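Local atomic coordinates of uncharacterized protein YUAB (Bacillus subtilis, PDB entry 4BHU), a protein that self-polymerizes into a stable, water-repellent layer on the surface of biofilms and is required for complex colony architecture. Residues L37-F48 with Y102-S110. The protein carries 1 engineered substitution. Sequence-based numbering, arbitrary orientation.
Sequences LGVMEFTLPSGF and YTFRAENKS
Phe48, Tyr102 and Phe104 show how aromatic rings can continue a strand pairing past its last hydrogen-bonded pair. Phe48 turns its edge to the face of Tyr102, the planes 83° apart, with Phe48 CE2 3.8 Å from Tyr102 CG. Phe104 directs its edge, through CZ, at a face of Phe48, with the planes at 57°. One face of Phe104 is covered by Pro45, whose CD lies 3.7 Å from the ring centroid in a CH-pi contact, while Leu44 CD2 meets that ring at its edge. The type II turn from Pro45 to Phe48 brings both to the cluster, and Ile123 of strand 119-125 packs on Phe48 and Phe104.

Strands 39-43 and 100-109 run antiparallel, neighbours in one sheet of this BslA domain. Thr43 and Arg105 exchange two nearly straight bonds, Thr43 N to Arg105 O being 2.8 Å. A water donates to Thr43 O and Thr103 O where the strands part. Toward strand 22-30 of the other sheet, Ala106 CB makes an off-centre CH-pi contact with the Phe42 ring, and the bent chain of Met40, a selenomethionine, lays CE over one face of that ring, 3.7 Å from Ala106 CB.

On the reverse face, CG of Glu41 lies anti to the backbone N (chi1 -176°), and the extended chain places OE1 3.8 Å from Lys109 NZ, a long salt bridge. The same oxygen pairs with Arg74 of strand 72-76, so two cations probably favour the ionised carboxylate. Apolar packing thus secures the face toward the second sheet, while on the other charge spans three strands, more loosely at Lys109.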
# COMPACT_ATOMS: atom_id res chain seq x y z
N LEU I 37 7.76 23.77 3.04
CA LEU I 37 7.39 23.40 4.39
C LEU I 37 7.90 24.47 5.33
O LEU I 37 8.98 25.00 5.14
CB LEU I 37 8.01 22.07 4.81
CG LEU I 37 7.52 20.81 4.10
CD1 LEU I 37 8.23 19.60 4.71
CD2 LEU I 37 6.04 20.69 4.22
N GLY I 38 7.12 24.77 6.36
CA GLY I 38 7.54 25.77 7.32
C GLY I 38 6.38 26.46 8.00
O GLY I 38 5.35 25.84 8.28
N VAL I 39 6.56 27.76 8.26
CA VAL I 39 5.58 28.55 8.99
C VAL I 39 5.38 29.89 8.30
O VAL I 39 6.34 30.63 8.07
CB VAL I 39 6.07 28.80 10.45
CG1 VAL I 39 4.99 29.48 11.28
CG2 VAL I 39 6.44 27.47 11.10
N MSE I 40 4.14 30.18 7.95
CA MSE I 40 3.79 31.44 7.31
C MSE I 40 3.70 32.48 8.44
O MSE I 40 2.99 32.25 9.41
CB MSE I 40 2.44 31.31 6.63
CG MSE I 40 1.91 32.57 5.97
SE MSE I 40 2.90 33.02 4.33
CE MSE I 40 3.40 34.89 4.79
N GLU I 41 4.43 33.59 8.31
CA GLU I 41 4.49 34.60 9.38
C GLU I 41 4.36 36.04 8.85
O GLU I 41 5.10 36.45 7.94
CB GLU I 41 5.77 34.44 10.20
CG GLU I 41 5.85 35.38 11.38
CD GLU I 41 6.96 35.02 12.33
OE1 GLU I 41 7.14 33.82 12.60
OE2 GLU I 41 7.65 35.94 12.81
N PHE I 42 3.41 36.77 9.43
CA PHE I 42 3.17 38.17 9.10
C PHE I 42 3.62 38.99 10.30
O PHE I 42 3.34 38.61 11.43
CB PHE I 42 1.68 38.43 8.88
CG PHE I 42 1.14 37.94 7.58
CD1 PHE I 42 0.71 36.63 7.44
CD2 PHE I 42 1.03 38.80 6.50
CE1 PHE I 42 0.19 36.18 6.24
CE2 PHE I 42 0.51 38.37 5.29
CZ PHE I 42 0.09 37.05 5.15
N THR I 43 4.32 40.09 10.04
CA THR I 43 4.77 41.01 11.09
C THR I 43 4.12 42.38 10.84
O THR I 43 4.26 42.97 9.77
CB THR I 43 6.29 41.15 11.12
OG1 THR I 43 6.88 39.87 11.33
CG2 THR I 43 6.75 42.11 12.26
N LEU I 44 3.39 42.86 11.83
CA LEU I 44 2.69 44.13 11.70
C LEU I 44 3.51 45.21 12.41
O LEU I 44 4.17 44.94 13.41
CB LEU I 44 1.29 44.03 12.33
CG LEU I 44 0.41 42.85 11.90
CD1 LEU I 44 -0.96 42.94 12.55
CD2 LEU I 44 0.28 42.79 10.40
N PRO I 45 3.47 46.45 11.88
CA PRO I 45 4.24 47.51 12.54
C PRO I 45 3.46 48.10 13.72
O PRO I 45 2.23 47.91 13.80
CB PRO I 45 4.46 48.52 11.42
CG PRO I 45 3.25 48.35 10.53
CD PRO I 45 2.80 46.92 10.66
N SER I 46 4.15 48.78 14.64
CA SER I 46 3.46 49.36 15.79
C SER I 46 2.40 50.30 15.25
O SER I 46 2.65 51.04 14.31
CB SER I 46 4.44 50.11 16.72
OG SER I 46 3.91 50.17 18.04
N GLY I 47 1.20 50.22 15.83
CA GLY I 47 0.05 50.91 15.30
C GLY I 47 -0.99 49.95 14.73
O GLY I 47 -2.16 50.29 14.63
N PHE I 48 -0.56 48.74 14.38
CA PHE I 48 -1.48 47.70 13.92
C PHE I 48 -1.38 46.42 14.74
O PHE I 48 -0.29 46.04 15.19
CB PHE I 48 -1.24 47.39 12.44
CG PHE I 48 -1.55 48.55 11.55
CD1 PHE I 48 -2.82 48.73 11.04
CD2 PHE I 48 -0.57 49.47 11.23
CE1 PHE I 48 -3.10 49.80 10.23
CE2 PHE I 48 -0.85 50.54 10.42
CZ PHE I 48 -2.12 50.70 9.92
N TYR I 102 3.68 53.04 7.03
CA TYR I 102 3.77 51.84 7.86
C TYR I 102 4.10 50.63 7.01
O TYR I 102 3.41 50.36 6.01
CB TYR I 102 2.45 51.62 8.59
CG TYR I 102 2.17 52.66 9.64
CD1 TYR I 102 1.65 53.91 9.29
CD2 TYR I 102 2.42 52.40 10.99
CE1 TYR I 102 1.39 54.86 10.26
CE2 TYR I 102 2.16 53.34 11.96
CZ TYR I 102 1.65 54.57 11.59
OH TYR I 102 1.39 55.51 12.57
N THR I 103 5.14 49.90 7.41
CA THR I 103 5.65 48.77 6.64
C THR I 103 5.29 47.43 7.29
O THR I 103 5.53 47.20 8.48
CB THR I 103 7.18 48.84 6.48
OG1 THR I 103 7.55 50.10 5.89
CG2 THR I 103 7.68 47.69 5.60
N PHE I 104 4.74 46.55 6.46
CA PHE I 104 4.36 45.20 6.85
C PHE I 104 5.33 44.22 6.21
O PHE I 104 5.83 44.46 5.11
CB PHE I 104 2.95 44.88 6.37
CG PHE I 104 1.89 45.75 6.97
CD1 PHE I 104 1.67 47.02 6.47
CD2 PHE I 104 1.14 45.31 8.05
CE1 PHE I 104 0.69 47.83 7.03
CE2 PHE I 104 0.16 46.12 8.61
CZ PHE I 104 -0.06 47.38 8.10
N ARG I 105 5.58 43.12 6.91
CA ARG I 105 6.53 42.10 6.49
C ARG I 105 5.83 40.74 6.53
O ARG I 105 4.89 40.52 7.30
CB ARG I 105 7.77 42.09 7.38
CG ARG I 105 8.55 43.40 7.32
CD ARG I 105 9.60 43.54 8.42
NE ARG I 105 10.34 44.80 8.27
CZ ARG I 105 9.91 45.99 8.68
NH1 ARG I 105 8.74 46.11 9.28
NH2 ARG I 105 10.66 47.07 8.50
N ALA I 106 6.26 39.85 5.67
CA ALA I 106 5.70 38.51 5.65
C ALA I 106 6.74 37.60 5.03
O ALA I 106 7.42 37.99 4.08
CB ALA I 106 4.39 38.48 4.85
N GLU I 107 6.90 36.43 5.61
CA GLU I 107 7.83 35.46 5.09
C GLU I 107 7.39 34.05 5.43
O GLU I 107 6.65 33.82 6.40
CB GLU I 107 9.22 35.70 5.66
CG GLU I 107 9.28 35.65 7.18
CD GLU I 107 10.67 35.95 7.72
OE1 GLU I 107 11.55 36.28 6.90
OE2 GLU I 107 10.88 35.85 8.95
N ASN I 108 7.88 33.11 4.64
CA ASN I 108 7.70 31.71 4.95
C ASN I 108 8.94 31.21 5.66
O ASN I 108 9.96 30.97 5.02
CB ASN I 108 7.44 30.91 3.66
CG ASN I 108 7.28 29.41 3.93
OD1 ASN I 108 7.29 28.96 5.09
ND2 ASN I 108 7.15 28.65 2.87
N LYS I 109 8.87 31.09 6.98
CA LYS I 109 10.00 30.59 7.75
C LYS I 109 10.20 29.11 7.47
O LYS I 109 9.31 28.30 7.74
CB LYS I 109 9.78 30.78 9.26
CG LYS I 109 9.97 32.20 9.79
CD LYS I 109 9.72 32.28 11.31
CE LYS I 109 11.00 32.54 12.11
NZ LYS I 109 10.73 32.92 13.54
N SER I 110 11.36 28.76 6.92
CA SER I 110 11.70 27.37 6.63
C SER I 110 13.10 27.03 7.12
O SER I 110 13.92 27.92 7.40
CB SER I 110 11.66 27.10 5.12
OG SER I 110 10.40 27.42 4.55
O HOH W 1 6.32 45.22 10.12